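Local coordinates for protein NADH dehydrogenase, putative (Plasmodium falciparum, PDB 5JWC) that probably oxidises NADH and passes the electrons through a bound FAD to ubiquinone, as a type II NADH dehydrogenase of the malaria parasite, at residues F43-D48 with R87-K92; S389-E394 with F411-N416. One frame throughout, in Å; residues are numbered along the deposited sequence.

In the fold
Contact 1 belongs to the dinucleotide-binding part of the enzyme, contact 2 to its helical insertion, and their centres are about 37 Å apart. Between nearest atoms the gap is still about 19 Å, so neither touches the other; along the chain, contact 1 closes before contact 2 opens. Contact 1 joins the end of helix 38-46, which follows the glycine-rich turn at the bound FAD, to the loop between strands 83-85 and 99-109. The L45 side chain lies about 7 Å from a Triton X-100 fragment. Contact 2 packs loop 389-394 on helix 403-416, with the K390 side chain about 14 Å from the FAD, too far to line the flavin site.

Contact 1: residues F43-D48 with R87-K92; sequences FLLNID and RNFLRK
K92 NZ is gripped by the backbone carbonyls of L44, L45 and I47, where helix 38-46 gives way to loop. It donates to L44 O at 2.9 Å, in the plane of that carbonyl and with a C=O...N angle of 159°. NZ also donates to I47 O, 19° out of the carbonyl plane; the modelled 2.5 Å is unusually short and its exact value doubtful. A weak third bond reaches from NZ to L45 O at 3.4 Å. Lysine suits this place because its chain, extended beyond CG, spans the gap between loop and helix and carries several N-H groups to these oxygens, of which L44 O lacks the amide partner that a further helical turn would supply. F49 adds a cation-pi partner to the same side chain.

Beside this polar end, the loop meets the helix through apolar groups. L45 CD2 lies 3.4 Å from F89 CD1, meeting the ring at a slant; F41 packs edge-to-face with the same ring. Next to this pair, L44 has its CG anti to the backbone N (chi1 -174°), which brings its methyls against L90, with L44 CD2 and L90 CD2 4.1 Å apart. L44 also rests on V54 and L56 of strand 53-57, so it belongs to the core between helix and sheet of a Rossmann-type beta-alpha-beta unit.

On the far side of the loop, R87 forms a salt bridge with E173 of the second subunit. Since the carbonyl oxygens at a helix C-terminus carry partial negative charge, they would be expected to favour the protonated, cationic form of K92.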
# COMPACT_ATOMS: atom_id res chain seq x y z
N PHE A 43 -13.28 -21.68 8.52
CA PHE A 43 -13.29 -23.14 8.50
C PHE A 43 -11.85 -23.64 8.72
O PHE A 43 -11.60 -24.56 9.52
CB PHE A 43 -13.85 -23.65 7.17
CG PHE A 43 -14.05 -25.16 7.13
CD1 PHE A 43 -15.31 -25.71 7.36
CD2 PHE A 43 -12.99 -26.01 6.83
CE1 PHE A 43 -15.51 -27.11 7.30
CE2 PHE A 43 -13.17 -27.40 6.78
CZ PHE A 43 -14.44 -27.95 7.01
N LEU A 44 -10.92 -23.04 7.98
CA LEU A 44 -9.50 -23.36 8.10
C LEU A 44 -9.00 -23.16 9.53
O LEU A 44 -8.23 -23.97 10.05
CB LEU A 44 -8.68 -22.49 7.13
CG LEU A 44 -7.17 -22.80 7.02
CD1 LEU A 44 -6.96 -24.03 6.13
CD2 LEU A 44 -6.37 -21.58 6.49
N LEU A 45 -9.42 -22.07 10.17
CA LEU A 45 -8.95 -21.79 11.52
C LEU A 45 -9.35 -22.89 12.50
O LEU A 45 -8.68 -23.06 13.50
CB LEU A 45 -9.47 -20.44 12.04
CG LEU A 45 -8.84 -19.19 11.40
CD1 LEU A 45 -9.42 -17.90 12.01
CD2 LEU A 45 -7.30 -19.20 11.37
N ASN A 46 -10.43 -23.61 12.23
CA ASN A 46 -10.95 -24.57 13.21
C ASN A 46 -10.86 -26.06 12.84
O ASN A 46 -11.00 -26.92 13.71
CB ASN A 46 -12.42 -24.23 13.52
CG ASN A 46 -12.96 -25.01 14.72
OD1 ASN A 46 -12.41 -24.95 15.82
ND2 ASN A 46 -14.08 -25.71 14.51
N ILE A 47 -10.62 -26.37 11.57
CA ILE A 47 -10.60 -27.76 11.13
C ILE A 47 -9.34 -28.45 11.67
O ILE A 47 -8.26 -27.86 11.70
CB ILE A 47 -10.69 -27.85 9.60
CG1 ILE A 47 -10.92 -29.30 9.15
CG2 ILE A 47 -9.45 -27.21 8.93
CD1 ILE A 47 -12.23 -29.91 9.70
N ASP A 48 -9.49 -29.68 12.15
CA ASP A 48 -8.37 -30.42 12.73
C ASP A 48 -7.42 -30.93 11.64
O ASP A 48 -7.76 -31.86 10.90
CB ASP A 48 -8.87 -31.59 13.58
CG ASP A 48 -7.80 -32.14 14.52
OD1 ASP A 48 -6.62 -32.16 14.14
OD2 ASP A 48 -8.16 -32.56 15.64
N ARG A 87 -1.23 -18.20 4.68
CA ARG A 87 -0.12 -19.10 5.05
C ARG A 87 0.31 -18.98 6.51
O ARG A 87 0.90 -19.90 7.05
CB ARG A 87 1.09 -18.90 4.13
CG ARG A 87 0.78 -19.34 2.74
CD ARG A 87 2.00 -19.46 1.85
NE ARG A 87 1.61 -19.90 0.52
CZ ARG A 87 1.33 -21.16 0.19
NH1 ARG A 87 1.40 -22.14 1.10
NH2 ARG A 87 0.97 -21.45 -1.05
N ASN A 88 -0.02 -17.86 7.16
CA ASN A 88 0.29 -17.71 8.59
C ASN A 88 -0.50 -18.64 9.49
O ASN A 88 -0.18 -18.76 10.67
CB ASN A 88 0.02 -16.28 9.06
CG ASN A 88 1.09 -15.31 8.64
OD1 ASN A 88 2.18 -15.71 8.24
ND2 ASN A 88 0.78 -14.02 8.73
N PHE A 89 -1.54 -19.26 8.96
CA PHE A 89 -2.43 -20.07 9.79
C PHE A 89 -2.47 -21.52 9.33
O PHE A 89 -3.42 -22.24 9.63
CB PHE A 89 -3.86 -19.46 9.77
CG PHE A 89 -3.90 -18.03 10.21
CD1 PHE A 89 -4.21 -17.69 11.53
CD2 PHE A 89 -3.59 -17.02 9.32
CE1 PHE A 89 -4.22 -16.36 11.93
CE2 PHE A 89 -3.60 -15.67 9.72
CZ PHE A 89 -3.92 -15.35 11.03
N LEU A 90 -1.45 -21.94 8.59
CA LEU A 90 -1.43 -23.31 8.06
C LEU A 90 -0.72 -24.30 8.96
O LEU A 90 -0.82 -25.50 8.76
CB LEU A 90 -0.77 -23.34 6.67
CG LEU A 90 -1.53 -22.75 5.49
CD1 LEU A 90 -0.73 -22.88 4.20
CD2 LEU A 90 -2.92 -23.40 5.33
N ARG A 91 -0.00 -23.80 9.96
CA ARG A 91 0.79 -24.67 10.83
C ARG A 91 0.27 -24.59 12.26
O ARG A 91 0.56 -23.65 12.98
CB ARG A 91 2.28 -24.28 10.78
CG ARG A 91 2.90 -24.43 9.38
CD ARG A 91 4.24 -23.71 9.23
NE ARG A 91 4.16 -22.28 9.56
CZ ARG A 91 3.70 -21.36 8.72
NH1 ARG A 91 3.25 -21.71 7.52
NH2 ARG A 91 3.67 -20.08 9.09
N LYS A 92 -0.54 -25.56 12.66
CA LYS A 92 -1.11 -25.51 14.00
C LYS A 92 -0.15 -26.11 15.02
O LYS A 92 0.82 -26.78 14.67
CB LYS A 92 -2.47 -26.21 14.03
CG LYS A 92 -3.57 -25.32 13.46
CD LYS A 92 -4.92 -26.03 13.34
CE LYS A 92 -5.98 -25.04 12.84
NZ LYS A 92 -7.06 -25.68 12.07

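Contact 2: residues S389-E394 with F411-N416; sequences SKWDYE and FEIDKN
W391 lays its indole over the aliphatic side chain of I413. The methylene CG1 of I413 sits 3.6 Å from the centroid of the six-membered ring, 10° off the ring normal, a CH-pi contact over the face. With I413 chi1 at -54°, CG1 lies beside the backbone N and meets the ring, while CG2 borders CD2 and CE3 of W391 and CD1 approaches the pyrrole end. Tryptophan supplies a broad flat surface here, and a branched isoleucine meets it with three carbons. W391 holds CG anti to its N, which sends the ring out from the loop to the helix.

This is a loop packing on the last turns of helix 403-416 within the helical insertion of PfNDH2, and L372 of helix 369-374 touches I413 as well. The indole N-H is satisfied by the hydroxyl of Y409, one turn before I413. At the edge of the ring, CB of N416 lies in its plane, 3.7 Å from W391 CZ3, with the amide turned 75° to the indole. A water donates to K390 O at 2.8 Å and to N416 O at 3.1 Å, linking loop and helix backbones, while the K390 ammonium is engaged by a salt bridge with E455.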
# COMPACT_ATOMS: atom_id res chain seq x y z
N SER A 389 -36.17 -18.56 17.15
CA SER A 389 -35.60 -17.47 16.37
C SER A 389 -36.14 -17.47 14.93
O SER A 389 -35.90 -16.52 14.19
CB SER A 389 -34.06 -17.56 16.34
OG SER A 389 -33.60 -18.71 15.64
N LYS A 390 -36.84 -18.53 14.53
CA LYS A 390 -37.31 -18.66 13.15
C LYS A 390 -38.84 -18.66 13.03
O LYS A 390 -39.38 -18.37 11.96
CB LYS A 390 -36.78 -19.96 12.52
CG LYS A 390 -35.26 -20.02 12.29
CD LYS A 390 -34.83 -19.06 11.20
CE LYS A 390 -33.31 -19.10 11.06
NZ LYS A 390 -32.82 -17.97 10.21
N TRP A 391 -39.51 -19.03 14.11
CA TRP A 391 -40.97 -19.11 14.14
C TRP A 391 -41.49 -18.44 15.39
O TRP A 391 -41.06 -18.76 16.51
CB TRP A 391 -41.44 -20.58 14.09
CG TRP A 391 -42.95 -20.76 14.11
CD1 TRP A 391 -43.70 -21.25 15.14
CD2 TRP A 391 -43.86 -20.47 13.05
NE1 TRP A 391 -45.02 -21.29 14.78
CE2 TRP A 391 -45.15 -20.81 13.50
CE3 TRP A 391 -43.71 -19.96 11.75
CZ2 TRP A 391 -46.28 -20.65 12.71
CZ3 TRP A 391 -44.84 -19.80 10.97
CH2 TRP A 391 -46.11 -20.15 11.45
N ASP A 392 -42.40 -17.49 15.22
CA ASP A 392 -42.99 -16.80 16.36
C ASP A 392 -44.17 -17.62 16.89
O ASP A 392 -45.28 -17.53 16.36
CB ASP A 392 -43.46 -15.41 15.95
CG ASP A 392 -43.74 -14.51 17.15
OD1 ASP A 392 -43.90 -15.02 18.28
OD2 ASP A 392 -43.78 -13.27 16.94
N TYR A 393 -43.92 -18.41 17.93
CA TYR A 393 -44.97 -19.26 18.51
C TYR A 393 -46.10 -18.46 19.16
O TYR A 393 -47.26 -18.87 19.10
CB TYR A 393 -44.36 -20.23 19.53
CG TYR A 393 -43.56 -21.35 18.90
CD1 TYR A 393 -44.15 -22.57 18.62
CD2 TYR A 393 -42.22 -21.17 18.57
CE1 TYR A 393 -43.43 -23.60 18.05
CE2 TYR A 393 -41.49 -22.19 17.99
CZ TYR A 393 -42.10 -23.40 17.73
OH TYR A 393 -41.38 -24.42 17.16
N GLU A 394 -45.78 -17.33 19.79
CA GLU A 394 -46.81 -16.53 20.46
C GLU A 394 -47.75 -15.84 19.47
O GLU A 394 -48.95 -15.74 19.73
CB GLU A 394 -46.19 -15.50 21.41
CG GLU A 394 -45.59 -16.09 22.70
CD GLU A 394 -44.40 -17.01 22.46
OE1 GLU A 394 -43.34 -16.52 22.00
OE2 GLU A 394 -44.53 -18.23 22.74
N PHE A 411 -46.70 -26.97 7.46
CA PHE A 411 -46.42 -26.42 6.15
C PHE A 411 -46.17 -24.91 6.23
O PHE A 411 -45.32 -24.38 5.52
CB PHE A 411 -47.57 -26.73 5.19
CG PHE A 411 -47.34 -26.25 3.79
CD1 PHE A 411 -46.78 -27.08 2.84
CD2 PHE A 411 -47.72 -24.97 3.40
CE1 PHE A 411 -46.58 -26.65 1.55
CE2 PHE A 411 -47.52 -24.54 2.12
CZ PHE A 411 -46.95 -25.37 1.19
N GLU A 412 -46.92 -24.22 7.09
CA GLU A 412 -46.73 -22.78 7.22
C GLU A 412 -45.37 -22.47 7.85
O GLU A 412 -44.73 -21.48 7.48
CB GLU A 412 -47.85 -22.13 8.05
CG GLU A 412 -49.21 -22.07 7.32
CD GLU A 412 -49.12 -21.42 5.94
OE1 GLU A 412 -48.51 -20.33 5.84
OE2 GLU A 412 -49.67 -21.98 4.96
N ILE A 413 -44.95 -23.29 8.80
CA ILE A 413 -43.62 -23.12 9.38
C ILE A 413 -42.52 -23.35 8.33
O ILE A 413 -41.55 -22.57 8.27
CB ILE A 413 -43.42 -24.03 10.60
CG1 ILE A 413 -44.57 -23.81 11.60
CG2 ILE A 413 -42.05 -23.75 11.27
CD1 ILE A 413 -44.51 -24.70 12.83
N ASP A 414 -42.67 -24.39 7.51
CA ASP A 414 -41.72 -24.65 6.42
C ASP A 414 -41.60 -23.45 5.52
O ASP A 414 -40.50 -23.00 5.19
CB ASP A 414 -42.15 -25.85 5.57
CG ASP A 414 -42.01 -27.17 6.31
OD1 ASP A 414 -41.13 -27.28 7.18
OD2 ASP A 414 -42.77 -28.10 6.00
N LYS A 415 -42.75 -22.93 5.12
CA LYS A 415 -42.84 -21.83 4.19
C LYS A 415 -42.22 -20.54 4.76
O LYS A 415 -41.63 -19.75 4.03
CB LYS A 415 -44.31 -21.63 3.81
CG LYS A 415 -44.62 -20.66 2.73
CD LYS A 415 -46.10 -20.79 2.37
CE LYS A 415 -46.61 -19.62 1.55
NZ LYS A 415 -46.61 -18.37 2.36
N ASN A 416 -42.34 -20.36 6.07
CA ASN A 416 -41.85 -19.18 6.76
C ASN A 416 -40.32 -19.13 6.97
O ASN A 416 -39.75 -18.06 7.21
CB ASN A 416 -42.54 -19.08 8.12
CG ASN A 416 -42.07 -17.90 8.93
OD1 ASN A 416 -41.39 -18.06 9.95
ND2 ASN A 416 -42.42 -16.71 8.47
O HOH W 1 -37.84 -18.00 9.68